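Pentafunctional AROM polypeptide (Schizosaccharomyces pombe, PDB 5SWV) probably catalyses five steps of the shikimate pathway, the fragment here carrying its 3-dehydroquinate dehydratase and shikimate dehydrogenase parts. Local coordinates at residues Y358-N363 and L501-R506; D350-R355 and L509-L514; C497-E502 and A524-V529; N363-V368 and G471-D476. All blocks are in the same frame, centred on the assembly; numbering follows the deposited sequence.

Interaction 1: Y358-N363 and L501-R506; sequences YDTFAN and LEALVR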
loop_
_atom_site.group_PDB
_atom_site.type_symbol
_atom_site.label_atom_id
_atom_site.label_comp_id
_atom_site.label_asym_id
_atom_site.label_seq_id
_atom_site.Cartn_x
_atom_site.Cartn_y
_atom_site.Cartn_z
ATOM N N TYR A 358 -7.263 11.426 1.032
ATOM C CA TYR A 358 -6.887 10.725 -0.168
ATOM C C TYR A 358 -7.257 9.253 -0.142
ATOM O O TYR A 358 -7.946 8.775 -1.034
ATOM C CB TYR A 358 -5.384 10.872 -0.413
ATOM C CG TYR A 358 -4.947 10.224 -1.691
ATOM C CD1 TYR A 358 -4.567 8.892 -1.710
ATOM C CD2 TYR A 358 -4.957 10.928 -2.895
ATOM C CE1 TYR A 358 -4.190 8.275 -2.893
ATOM C CE2 TYR A 358 -4.571 10.330 -4.082
ATOM C CZ TYR A 358 -4.193 9.001 -4.079
ATOM O OH TYR A 358 -3.820 8.369 -5.231
ATOM N N ASP A 359 -6.794 8.538 0.881
ATOM C CA ASP A 359 -6.970 7.080 0.964
ATOM C C ASP A 359 -8.438 6.670 1.121
ATOM O O ASP A 359 -8.822 5.551 0.740
ATOM C CB ASP A 359 -6.210 6.471 2.151
ATOM C CG ASP A 359 -4.691 6.607 2.059
ATOM O OD1 ASP A 359 -4.128 7.145 1.078
ATOM O OD2 ASP A 359 -4.040 6.144 3.018
ATOM N N THR A 360 -9.244 7.539 1.726
ATOM C CA THR A 360 -10.667 7.263 1.893
ATOM C C THR A 360 -11.350 7.228 0.522
ATOM O O THR A 360 -12.062 6.283 0.219
ATOM C CB THR A 360 -11.324 8.295 2.822
ATOM O OG1 THR A 360 -10.731 8.193 4.113
ATOM C CG2 THR A 360 -12.808 8.058 2.949
ATOM N N PHE A 361 -11.103 8.249 -0.298
ATOM C CA PHE A 361 -11.588 8.287 -1.676
ATOM C C PHE A 361 -11.031 7.132 -2.496
ATOM O O PHE A 361 -11.780 6.439 -3.183
ATOM C CB PHE A 361 -11.248 9.630 -2.349
ATOM C CG PHE A 361 -12.191 10.746 -1.979
ATOM C CD1 PHE A 361 -13.463 10.815 -2.532
ATOM C CD2 PHE A 361 -11.810 11.734 -1.084
ATOM C CE1 PHE A 361 -14.337 11.830 -2.186
ATOM C CE2 PHE A 361 -12.684 12.764 -0.743
ATOM C CZ PHE A 361 -13.948 12.804 -1.290
ATOM N N ALA A 362 -9.726 6.910 -2.404
ATOM C CA ALA A 362 -9.087 5.817 -3.147
ATOM C C ALA A 362 -9.832 4.485 -2.971
ATOM O O ALA A 362 -10.058 3.779 -3.953
ATOM C CB ALA A 362 -7.628 5.671 -2.746
ATOM N N ASN A 363 -10.244 4.184 -1.736
ATOM C CA ASN A 363 -10.978 2.952 -1.418
ATOM C C ASN A 363 -12.477 3.005 -1.674
ATOM O O ASN A 363 -13.073 1.986 -2.021
ATOM C CB ASN A 363 -10.722 2.513 0.039
ATOM C CG ASN A 363 -9.359 1.858 0.214
ATOM O OD1 ASN A 363 -9.236 0.622 0.178
ATOM N ND2 ASN A 363 -8.319 2.683 0.361
ATOM N N LEU A 501 -14.280 9.729 11.127
ATOM C CA LEU A 501 -13.634 8.661 11.865
ATOM C C LEU A 501 -12.891 7.721 10.913
ATOM O O LEU A 501 -11.755 7.325 11.182
ATOM C CB LEU A 501 -14.668 7.915 12.704
ATOM C CG LEU A 501 -14.142 6.978 13.796
ATOM C CD1 LEU A 501 -13.011 7.626 14.606
ATOM C CD2 LEU A 501 -15.302 6.537 14.695
ATOM N N GLU A 502 -13.516 7.400 9.783
ATOM C CA GLU A 502 -12.823 6.644 8.762
ATOM C C GLU A 502 -11.513 7.327 8.364
ATOM O O GLU A 502 -10.474 6.682 8.319
ATOM C CB GLU A 502 -13.698 6.410 7.536
ATOM C CG GLU A 502 -12.893 5.905 6.348
ATOM C CD GLU A 502 -13.721 5.251 5.290
ATOM O OE1 GLU A 502 -14.961 5.312 5.377
ATOM O OE2 GLU A 502 -13.104 4.684 4.366
ATOM N N ALA A 503 -11.565 8.619 8.079
ATOM C CA ALA A 503 -10.356 9.344 7.700
ATOM C C ALA A 503 -9.300 9.333 8.782
ATOM O O ALA A 503 -8.136 9.118 8.486
ATOM C CB ALA A 503 -10.677 10.775 7.322
ATOM N N LEU A 504 -9.710 9.570 10.025
ATOM C CA LEU A 504 -8.797 9.501 11.183
ATOM C C LEU A 504 -8.100 8.142 11.267
ATOM O O LEU A 504 -6.897 8.067 11.529
ATOM C CB LEU A 504 -9.534 9.754 12.508
ATOM C CG LEU A 504 -8.656 10.104 13.742
ATOM C CD1 LEU A 504 -9.470 11.037 14.636
ATOM C CD2 LEU A 504 -8.072 8.935 14.586
ATOM N N VAL A 505 -8.860 7.077 11.044
ATOM C CA VAL A 505 -8.298 5.742 11.082
ATOM C C VAL A 505 -7.273 5.534 9.985
ATOM O O VAL A 505 -6.217 4.958 10.243
ATOM C CB VAL A 505 -9.395 4.668 11.015
ATOM C CG1 VAL A 505 -8.818 3.288 10.699
ATOM C CG2 VAL A 505 -10.141 4.635 12.339
ATOM N N ARG A 506 -7.571 6.007 8.781
ATOM C CA ARG A 506 -6.638 5.872 7.666
ATOM C C ARG A 506 -5.374 6.748 7.787
ATOM O O ARG A 506 -4.349 6.386 7.216
ATOM C CB ARG A 506 -7.360 6.089 6.336
ATOM C CG ARG A 506 -8.466 5.067 6.068
ATOM C CD ARG A 506 -8.935 5.073 4.614
ATOM N NE ARG A 506 -10.158 4.289 4.350
ATOM C CZ ARG A 506 -10.213 2.975 4.086
ATOM N NH1 ARG A 506 -9.132 2.206 4.068
ATOM N NH2 ARG A 506 -11.386 2.416 3.840
HETATM O O HOH W 1 -4.520 4.392 5.245
HETATM O O HOH W 2 -13.456 4.159 1.781
HETATM O O HOH W 3 -9.716 -0.343 2.942
#

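Interaction 2: D350-R355 and L509-L514; sequences DNTDWR and LASFHL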
loop_
_atom_site.group_PDB
_atom_site.type_symbol
_atom_site.label_atom_id
_atom_site.label_comp_id
_atom_site.label_asym_id
_atom_site.label_seq_id
_atom_site.Cartn_x
_atom_site.Cartn_y
_atom_site.Cartn_z
ATOM N N ASP A 350 6.878 13.654 8.820
ATOM C CA ASP A 350 5.934 13.559 7.727
ATOM C C ASP A 350 4.575 13.995 8.255
ATOM O O ASP A 350 4.408 14.276 9.447
ATOM C CB ASP A 350 5.890 12.123 7.168
ATOM C CG ASP A 350 5.425 12.049 5.683
ATOM O OD1 ASP A 350 4.675 12.937 5.210
ATOM O OD2 ASP A 350 5.801 11.091 4.979
ATOM N N ASN A 351 3.615 14.062 7.342
ATOM C CA ASN A 351 2.281 14.524 7.615
ATOM C C ASN A 351 1.318 13.648 6.846
ATOM O O ASN A 351 1.247 13.734 5.618
ATOM C CB ASN A 351 2.173 15.973 7.150
ATOM C CG ASN A 351 0.948 16.661 7.676
ATOM O OD1 ASN A 351 -0.171 16.178 7.534
ATOM N ND2 ASN A 351 1.156 17.795 8.300
ATOM N N THR A 352 0.597 12.792 7.557
ATOM C CA THR A 352 -0.400 11.918 6.941
ATOM C C THR A 352 -1.826 12.445 7.015
ATOM O O THR A 352 -2.738 11.751 6.583
ATOM C CB THR A 352 -0.406 10.541 7.604
ATOM O OG1 THR A 352 -0.638 10.711 8.994
ATOM C CG2 THR A 352 0.900 9.835 7.390
ATOM N N ASP A 353 -2.042 13.653 7.532
ATOM C CA ASP A 353 -3.410 14.189 7.623
ATOM C C ASP A 353 -4.146 14.118 6.274
ATOM O O ASP A 353 -5.270 13.627 6.200
ATOM C CB ASP A 353 -3.419 15.615 8.199
ATOM C CG ASP A 353 -3.106 15.656 9.724
ATOM O OD1 ASP A 353 -3.309 14.633 10.439
ATOM O OD2 ASP A 353 -2.660 16.723 10.210
ATOM N N TRP A 354 -3.486 14.547 5.205
ATOM C CA TRP A 354 -4.063 14.440 3.854
ATOM C C TRP A 354 -4.422 13.008 3.421
ATOM O O TRP A 354 -5.373 12.808 2.662
ATOM C CB TRP A 354 -3.142 15.084 2.809
ATOM C CG TRP A 354 -1.923 14.307 2.464
ATOM C CD1 TRP A 354 -0.759 14.257 3.165
ATOM C CD2 TRP A 354 -1.743 13.458 1.327
ATOM N NE1 TRP A 354 0.143 13.429 2.536
ATOM C CE2 TRP A 354 -0.431 12.936 1.399
ATOM C CE3 TRP A 354 -2.561 13.097 0.247
ATOM C CZ2 TRP A 354 0.090 12.083 0.432
ATOM C CZ3 TRP A 354 -2.051 12.244 -0.720
ATOM C CH2 TRP A 354 -0.733 11.741 -0.616
ATOM N N ARG A 355 -3.653 12.027 3.888
ATOM C CA ARG A 355 -3.877 10.637 3.524
ATOM C C ARG A 355 -5.245 10.158 4.007
ATOM O O ARG A 355 -5.884 9.342 3.344
ATOM C CB ARG A 355 -2.769 9.744 4.090
ATOM C CG ARG A 355 -1.380 10.029 3.517
ATOM C CD ARG A 355 -1.244 9.588 2.061
ATOM N NE ARG A 355 -1.580 8.184 2.018
ATOM C CZ ARG A 355 -0.765 7.207 2.389
ATOM N NH1 ARG A 355 0.490 7.444 2.752
ATOM N NH2 ARG A 355 -1.206 5.968 2.374
ATOM N N LEU A 509 -3.212 4.611 9.918
ATOM C CA LEU A 509 -2.724 3.460 9.145
ATOM C C LEU A 509 -1.579 3.841 8.203
ATOM O O LEU A 509 -0.608 3.110 8.075
ATOM C CB LEU A 509 -3.867 2.774 8.384
ATOM C CG LEU A 509 -4.902 2.068 9.277
ATOM C CD1 LEU A 509 -6.140 1.664 8.485
ATOM C CD2 LEU A 509 -4.312 0.852 9.957
ATOM N N ALA A 510 -1.687 4.999 7.576
ATOM C CA ALA A 510 -0.586 5.558 6.797
ATOM C C ALA A 510 0.683 5.772 7.637
ATOM O O ALA A 510 1.791 5.485 7.186
ATOM C CB ALA A 510 -1.020 6.874 6.173
ATOM N N SER A 511 0.518 6.276 8.856
ATOM C CA SER A 511 1.651 6.467 9.750
ATOM C C SER A 511 2.278 5.125 10.078
ATOM O O SER A 511 3.504 4.974 10.034
ATOM C CB SER A 511 1.223 7.179 11.024
ATOM O OG SER A 511 0.741 8.479 10.737
ATOM N N PHE A 512 1.422 4.150 10.368
ATOM C CA PHE A 512 1.845 2.773 10.643
ATOM C C PHE A 512 2.645 2.161 9.489
ATOM O O PHE A 512 3.664 1.491 9.727
ATOM C CB PHE A 512 0.623 1.893 10.976
ATOM C CG PHE A 512 0.952 0.441 11.181
ATOM C CD1 PHE A 512 1.339 -0.024 12.436
ATOM C CD2 PHE A 512 0.877 -0.467 10.122
ATOM C CE1 PHE A 512 1.644 -1.369 12.635
ATOM C CE2 PHE A 512 1.184 -1.814 10.312
ATOM C CZ PHE A 512 1.565 -2.265 11.572
ATOM N N HIS A 513 2.180 2.390 8.259
ATOM C CA HIS A 513 2.883 1.921 7.067
ATOM C C HIS A 513 4.246 2.616 6.943
ATOM O O HIS A 513 5.262 1.962 6.716
ATOM C CB HIS A 513 1.999 2.101 5.817
ATOM C CG HIS A 513 2.645 1.688 4.524
ATOM N ND1 HIS A 513 2.668 2.508 3.413
ATOM C CD2 HIS A 513 3.265 0.545 4.154
ATOM C CE1 HIS A 513 3.278 1.893 2.420
ATOM N NE2 HIS A 513 3.656 0.702 2.846
ATOM N N LEU A 514 4.289 3.924 7.148
ATOM C CA LEU A 514 5.572 4.635 7.070
ATOM C C LEU A 514 6.562 4.130 8.118
ATOM O O LEU A 514 7.752 4.132 7.873
ATOM C CB LEU A 514 5.387 6.162 7.201
ATOM C CG LEU A 514 4.643 6.831 6.050
ATOM C CD1 LEU A 514 3.994 8.112 6.558
ATOM C CD2 LEU A 514 5.543 7.079 4.843
HETATM O O HOH W 4 1.590 5.324 4.238
#

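Interaction 3: C497-E502 and A524-V529; sequences CCNGLE and AVYQKV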
loop_
_atom_site.group_PDB
_atom_site.type_symbol
_atom_site.label_atom_id
_atom_site.label_comp_id
_atom_site.label_asym_id
_atom_site.label_seq_id
_atom_site.Cartn_x
_atom_site.Cartn_y
_atom_site.Cartn_z
ATOM N N CYS A 497 -21.451 7.878 1.197
ATOM C CA CYS A 497 -20.948 8.764 2.262
ATOM C C CYS A 497 -19.898 8.120 3.148
ATOM O O CYS A 497 -19.998 6.942 3.472
ATOM C CB CYS A 497 -22.090 9.226 3.151
ATOM S SG CYS A 497 -23.260 10.275 2.282
ATOM N N CYS A 498 -18.914 8.929 3.546
ATOM C CA CYS A 498 -17.860 8.545 4.478
ATOM C C CYS A 498 -17.753 9.566 5.585
ATOM O O CYS A 498 -18.015 10.748 5.365
ATOM C CB CYS A 498 -16.528 8.492 3.765
ATOM S SG CYS A 498 -16.541 7.417 2.338
ATOM N N ASN A 499 -17.331 9.115 6.762
ATOM C CA ASN A 499 -17.241 9.980 7.932
ATOM C C ASN A 499 -15.810 10.226 8.356
ATOM O O ASN A 499 -14.893 9.555 7.883
ATOM C CB ASN A 499 -18.102 9.445 9.095
ATOM C CG ASN A 499 -17.543 8.187 9.759
ATOM O OD1 ASN A 499 -16.596 7.537 9.294
ATOM N ND2 ASN A 499 -18.156 7.841 10.877
ATOM N N GLY A 500 -15.642 11.187 9.258
ATOM C CA GLY A 500 -14.326 11.648 9.679
ATOM C C GLY A 500 -13.563 10.652 10.518
ATOM O O GLY A 500 -12.348 10.715 10.623
ATOM N N LEU A 501 -14.280 9.729 11.127
ATOM C CA LEU A 501 -13.634 8.661 11.865
ATOM C C LEU A 501 -12.891 7.721 10.913
ATOM O O LEU A 501 -11.755 7.325 11.182
ATOM C CB LEU A 501 -14.668 7.915 12.704
ATOM C CG LEU A 501 -14.142 6.978 13.796
ATOM C CD1 LEU A 501 -13.011 7.626 14.606
ATOM C CD2 LEU A 501 -15.302 6.537 14.695
ATOM N N GLU A 502 -13.516 7.400 9.783
ATOM C CA GLU A 502 -12.823 6.644 8.762
ATOM C C GLU A 502 -11.513 7.327 8.364
ATOM O O GLU A 502 -10.474 6.682 8.319
ATOM C CB GLU A 502 -13.698 6.410 7.536
ATOM C CG GLU A 502 -12.893 5.905 6.348
ATOM C CD GLU A 502 -13.721 5.251 5.290
ATOM O OE1 GLU A 502 -14.961 5.312 5.377
ATOM O OE2 GLU A 502 -13.104 4.684 4.366
ATOM N N ALA A 524 -10.959 -4.384 10.460
ATOM C CA ALA A 524 -10.789 -4.882 11.834
ATOM C C ALA A 524 -10.174 -3.845 12.761
ATOM O O ALA A 524 -10.450 -3.850 13.955
ATOM C CB ALA A 524 -9.968 -6.160 11.863
ATOM N N VAL A 525 -9.349 -2.958 12.221
ATOM C CA VAL A 525 -8.759 -1.898 13.023
ATOM C C VAL A 525 -9.817 -0.848 13.352
ATOM O O VAL A 525 -9.835 -0.311 14.454
ATOM C CB VAL A 525 -7.567 -1.242 12.316
ATOM C CG1 VAL A 525 -7.023 -0.095 13.146
ATOM C CG2 VAL A 525 -6.454 -2.254 12.092
ATOM N N TYR A 526 -10.687 -0.566 12.388
ATOM C CA TYR A 526 -11.813 0.342 12.578
ATOM C C TYR A 526 -12.814 -0.220 13.605
ATOM O O TYR A 526 -13.302 0.522 14.449
ATOM C CB TYR A 526 -12.473 0.639 11.209
ATOM C CG TYR A 526 -13.657 1.572 11.247
ATOM C CD1 TYR A 526 -14.944 1.090 11.524
ATOM C CD2 TYR A 526 -13.503 2.930 11.010
ATOM C CE1 TYR A 526 -16.036 1.933 11.579
ATOM C CE2 TYR A 526 -14.598 3.788 11.056
ATOM C CZ TYR A 526 -15.860 3.281 11.341
ATOM O OH TYR A 526 -16.936 4.117 11.381
ATOM N N GLN A 527 -13.096 -1.522 13.553
ATOM C CA GLN A 527 -14.055 -2.143 14.501
ATOM C C GLN A 527 -13.685 -2.001 15.974
ATOM O O GLN A 527 -14.577 -1.905 16.815
ATOM C CB GLN A 527 -14.317 -3.638 14.178
ATOM C CG GLN A 527 -15.211 -3.901 12.955
ATOM C CD GLN A 527 -16.463 -3.002 12.891
ATOM O OE1 GLN A 527 -17.154 -2.808 13.900
ATOM N NE2 GLN A 527 -16.748 -2.441 11.709
ATOM N N LYS A 528 -12.382 -1.986 16.265
ATOM C CA LYS A 528 -11.864 -1.820 17.627
ATOM C C LYS A 528 -11.721 -0.352 18.049
ATOM O O LYS A 528 -11.870 -0.022 19.225
ATOM C CB LYS A 528 -10.548 -2.592 17.800
ATOM C CG LYS A 528 -10.761 -4.112 17.811
ATOM C CD LYS A 528 -9.559 -4.935 18.301
ATOM C CE LYS A 528 -9.196 -4.695 19.767
ATOM N NZ LYS A 528 -10.354 -4.907 20.680
ATOM N N VAL A 529 -11.455 0.534 17.098
ATOM C CA VAL A 529 -11.488 1.965 17.378
ATOM C C VAL A 529 -12.912 2.389 17.777
ATOM O O VAL A 529 -13.070 3.081 18.776
ATOM C CB VAL A 529 -10.941 2.810 16.197
ATOM C CG1 VAL A 529 -11.209 4.291 16.397
ATOM C CG2 VAL A 529 -9.445 2.602 16.052
#

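Interaction 4: N363-V368 and G471-D476; sequences NALDGV and GGVFLD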
loop_
_atom_site.group_PDB
_atom_site.type_symbol
_atom_site.label_atom_id
_atom_site.label_comp_id
_atom_site.label_asym_id
_atom_site.label_seq_id
_atom_site.Cartn_x
_atom_site.Cartn_y
_atom_site.Cartn_z
ATOM N N ASN A 363 -10.244 4.184 -1.736
ATOM C CA ASN A 363 -10.978 2.952 -1.418
ATOM C C ASN A 363 -12.477 3.005 -1.674
ATOM O O ASN A 363 -13.073 1.986 -2.021
ATOM C CB ASN A 363 -10.722 2.513 0.039
ATOM C CG ASN A 363 -9.359 1.858 0.214
ATOM O OD1 ASN A 363 -9.236 0.622 0.178
ATOM N ND2 ASN A 363 -8.319 2.683 0.361
ATOM N N ALA A 364 -13.083 4.174 -1.499
ATOM C CA ALA A 364 -14.535 4.316 -1.659
ATOM C C ALA A 364 -15.021 4.325 -3.105
ATOM O O ALA A 364 -16.212 4.140 -3.324
ATOM C CB ALA A 364 -15.031 5.570 -0.952
ATOM N N LEU A 365 -14.122 4.517 -4.077
ATOM C CA LEU A 365 -14.517 4.778 -5.472
ATOM C C LEU A 365 -14.844 3.581 -6.379
ATOM O O LEU A 365 -15.516 3.778 -7.391
ATOM C CB LEU A 365 -13.466 5.650 -6.170
ATOM C CG LEU A 365 -13.460 7.148 -5.823
ATOM C CD1 LEU A 365 -12.204 7.788 -6.391
ATOM C CD2 LEU A 365 -14.703 7.886 -6.314
ATOM N N ASP A 366 -14.383 2.372 -6.034
ATOM C CA ASP A 366 -14.540 1.167 -6.886
ATOM C C ASP A 366 -13.823 1.380 -8.235
ATOM O O ASP A 366 -12.643 1.745 -8.221
ATOM C CB ASP A 366 -16.021 0.750 -7.038
ATOM C CG ASP A 366 -16.662 0.368 -5.714
ATOM O OD1 ASP A 366 -16.060 -0.464 -4.998
ATOM O OD2 ASP A 366 -17.762 0.881 -5.394
ATOM N N GLY A 367 -14.500 1.174 -9.376
ATOM C CA GLY A 367 -13.904 1.433 -10.698
ATOM C C GLY A 367 -13.666 2.918 -10.966
ATOM O O GLY A 367 -12.575 3.298 -11.380
ATOM N N VAL A 368 -14.697 3.735 -10.712
ATOM C CA VAL A 368 -14.697 5.209 -10.912
ATOM C C VAL A 368 -13.319 5.857 -10.696
ATOM O O VAL A 368 -12.793 5.833 -9.596
ATOM C CB VAL A 368 -15.730 5.937 -9.974
ATOM C CG1 VAL A 368 -15.659 7.459 -10.134
ATOM C CG2 VAL A 368 -17.167 5.461 -10.219
ATOM N N GLY A 471 -21.709 6.905 -8.676
ATOM C CA GLY A 471 -20.666 6.482 -7.757
ATOM C C GLY A 471 -19.960 7.617 -7.050
ATOM O O GLY A 471 -18.855 7.429 -6.561
ATOM N N GLY A 472 -20.592 8.789 -6.989
ATOM C CA GLY A 472 -19.967 9.981 -6.412
ATOM C C GLY A 472 -19.862 9.852 -4.912
ATOM O O GLY A 472 -20.757 9.292 -4.292
ATOM N N VAL A 473 -18.776 10.367 -4.330
ATOM C CA VAL A 473 -18.484 10.170 -2.895
ATOM C C VAL A 473 -18.454 11.502 -2.150
ATOM O O VAL A 473 -17.862 12.474 -2.623
ATOM C CB VAL A 473 -17.141 9.427 -2.668
ATOM C CG1 VAL A 473 -16.834 9.258 -1.179
ATOM C CG2 VAL A 473 -17.141 8.077 -3.373
ATOM N N PHE A 474 -19.109 11.517 -0.990
ATOM C CA PHE A 474 -19.118 12.646 -0.068
ATOM C C PHE A 474 -18.361 12.258 1.184
ATOM O O PHE A 474 -18.624 11.197 1.750
ATOM C CB PHE A 474 -20.549 12.967 0.315
ATOM C CG PHE A 474 -20.667 13.996 1.393
ATOM C CD1 PHE A 474 -20.714 15.349 1.077
ATOM C CD2 PHE A 474 -20.740 13.624 2.725
ATOM C CE1 PHE A 474 -20.822 16.311 2.072
ATOM C CE2 PHE A 474 -20.848 14.581 3.724
ATOM C CZ PHE A 474 -20.882 15.924 3.399
ATOM N N LEU A 475 -17.451 13.119 1.630
ATOM C CA LEU A 475 -16.700 12.893 2.872
ATOM C C LEU A 475 -16.856 14.070 3.827
ATOM O O LEU A 475 -16.607 15.203 3.450
ATOM C CB LEU A 475 -15.216 12.693 2.562
ATOM C CG LEU A 475 -14.246 12.645 3.746
ATOM C CD1 LEU A 475 -14.561 11.480 4.659
ATOM C CD2 LEU A 475 -12.825 12.535 3.238
ATOM N N ASP A 476 -17.237 13.807 5.068
ATOM C CA ASP A 476 -17.253 14.843 6.089
ATOM C C ASP A 476 -16.111 14.554 7.030
ATOM O O ASP A 476 -16.019 13.447 7.530
ATOM C CB ASP A 476 -18.577 14.820 6.850
ATOM C CG ASP A 476 -18.812 16.078 7.669
ATOM O OD1 ASP A 476 -17.844 16.616 8.246
ATOM O OD2 ASP A 476 -19.979 16.516 7.754
#

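Interaction 1: Y358-N363 and L501-R506
Asn363 lays its amide over one face of the Arg506 guanidinium, the two planes 9° apart, with ND2 3.8 Å from NH1. The Arg506 chain runs extended from CG to NE (chi2 -166°), carrying the guanidinium across Thr360 to the amide. That amide is held from its own helix, Asn363 ND2 donating an almost straight bond of 2.9 Å to Asp359 O. Phe522 gives Arg506 a cation-pi contact. Thr360 packs too, its OG1, hydrogen-bonded to Gly356 O, lying 3.6 Å from Arg506 CD and its methyl CG2 resting on the Glu502 carboxylate.

The segments belong to helices 353-364 and 500-516, the two-helix connection between the substrate and nucleotide domains of the shikimate dehydrogenase fold. Here they cross at 109°, axes 9.2 Å apart.

Neither salt bridge crosses the contact: Arg506 pairs with Glu502 on its own helix, and Asp359 OD1 with Arg355 on the other. Arg506 NE and NH2 both reach Glu502 OE2, NH2 at 2.9 Å, a side-on grip in the guanidinium plane that fixes its rotation.

Water supplies the hydrogen bonding between the segments: one joins Asp359 OD2 to Arg506 O, another Thr360 O to Glu502 OE2, a third Asn363 OD1 to Arg506 NH1.

Interaction 2: D350-R355 and L509-L514
Thr352 and Arg355 close over Ala510 in a buried contact of mixed chemistry, where strand 345-350 of the substrate domain gives way to helix 353-364 and meets helix 500-516. In the shikimate dehydrogenase fold this is the substrate-domain end of the two-helix connection. Asn351 caps the first helix, its OD1 accepting from Asp353 N.

The methyl of Ala510 touches Thr352 and Arg355 alike. Thr352 CG2 lies 3.7 Å from Ala510 CB, while the guanidinium of Arg355 presents a face to the same CB, the methyl 3.6 Å above the plane and displaced toward the rim. Bends at chi2 and chi3 (-71° and -56°) fold the arginine over the alanine, and its NE forms a salt bridge to Asp359.

Thr352 CG2 runs past Leu514, 3.6 Å from CD1, which rests against Asp350 OD2. Thr352 OG1 and Ser511 OG stand 3.1 Å apart, a pairing left unsettled because Gln507 O is within bonding reach of Thr352 OG1 too; Ser511 OG bonds to Gln507 O and Thr335 OG1.

One water accepts from Arg355 NH1 at 2.8 Å, donates to Ala510 O and lies in the ring plane of His513, 3.1 Å from ND1.

Interaction 3: C497-E502 and A524-V529
Glu502 and Tyr526 bring their CA atoms within 7.4 Å, where the first turn of helix 500-516 faces the C-terminal helix 522-530. Tyr526 makes the largest single contribution to the contact. Its CG is anti to the backbone N (chi1 -180°), which carries the ring out from helix 522-530 across the start of the other helix.

The ring arrives edge first. Tyr526 CE2 is 4.0 Å from Glu502 N, which lies near the ring plane, and Leu501 CG approaches the same carbon obliquely at 4.2 Å. The phenol oxygen ends beside the amide of Asn499, Tyr526 OH being 4.0 Å from both OD1 and ND2; amide and ring planes are 46° apart. The side chains of Leu501 and Val529 lie alongside one another, running antiparallel, with Leu501 CD1 4.2 Å from Val529 CG1.

Asn499 is the N-cap of helix 500-516. Its OD1 accepts from Glu502 N at 3.1 Å, the donor lying 44° out of the carbonyl plane, off the lone-pair direction. Just before it, strand 496-498 runs at the edge of the parallel nucleotide-domain sheet, whereas helix 522-530 leans on helix 266-277 of the substrate domain through Val525 and Val529. The contact thus sits where the chain has left one domain and packs back on the other.

No hydrogen bond links the two segments. The Glu502 amide spends its proton on the cap, leaving the tyrosine edge to meet it through van der Waals contact, an attachment set by shape more than by directional bonding.

Interaction 4: N363-V368 and G471-D476
The first side-chain bond of Val473 points toward the end of helix 353-364, and both methyls meet Ala364. In return, the corresponding bond of Ala364 is directed toward the strand, and its CB stands evenly before both branches, 4.1 Å from Val473 CG1 and from Val473 CG2. The CG2 methyl also lies 4.0 Å from Ala364 O, a carbonyl whose polar partner is Lys496 NZ.

Leu365 comes at an angle. Its first side-chain bond runs to one side of the strand, but CG lies anti to the carbonyl carbon (chi1 -76°) and an extended chi2 of 169° swings the end of the chain round, bringing CD2 to 3.8 Å from Val473 CG2. The same methyl is 4.2 Å from Gly471 O, so it covers the point where the chain turns its corner into strand 472-476. Val368 marks the margin of the contact, its CG2 4.4 Å from Gly471 CA. Between these residues the helix gives out: Asp366 is the first to leave helical geometry, with a phi of 61°.

The interface is apolar, with no hydrogen bond across it. Neighbouring residues extend the same surface: Phe361, one helical turn before Leu365, packs on Val473 and Leu475, and Cys498 of strand 496-498 touches Ala364 and Val473. Strand 472-476 bonds through its backbone to strands 440-445 and 496-498. A helix lying by its hydrophobic side on a parallel sheet with strand order 3-2-1-4-5-6 is the layering of a Rossmann-type domain, consistent with the nucleotide-binding half of shikimate dehydrogenases.

In the fold
Helix 353-364 takes part in interactions 1, 2 and 4, and helix 500-516 in interactions 1, 2 and 3, so the four contacts follow the two helices that join the domains. Interaction 2 is buried and pairs methyl packing with hydroxyls and a water. Interaction 1, about 11 Å away between centres and only partly buried, relies on a stacked arginine and bridging waters. Interactions 3 and 4 lie further from the chain centre, each about 18 Å, and are mainly van der Waals; interaction 3 is at the surface, interaction 4 partly buried. Their strands, 496-498 and 472-476, are sheet neighbours, and Thr360 and Phe361 of interaction 1 pack onto them.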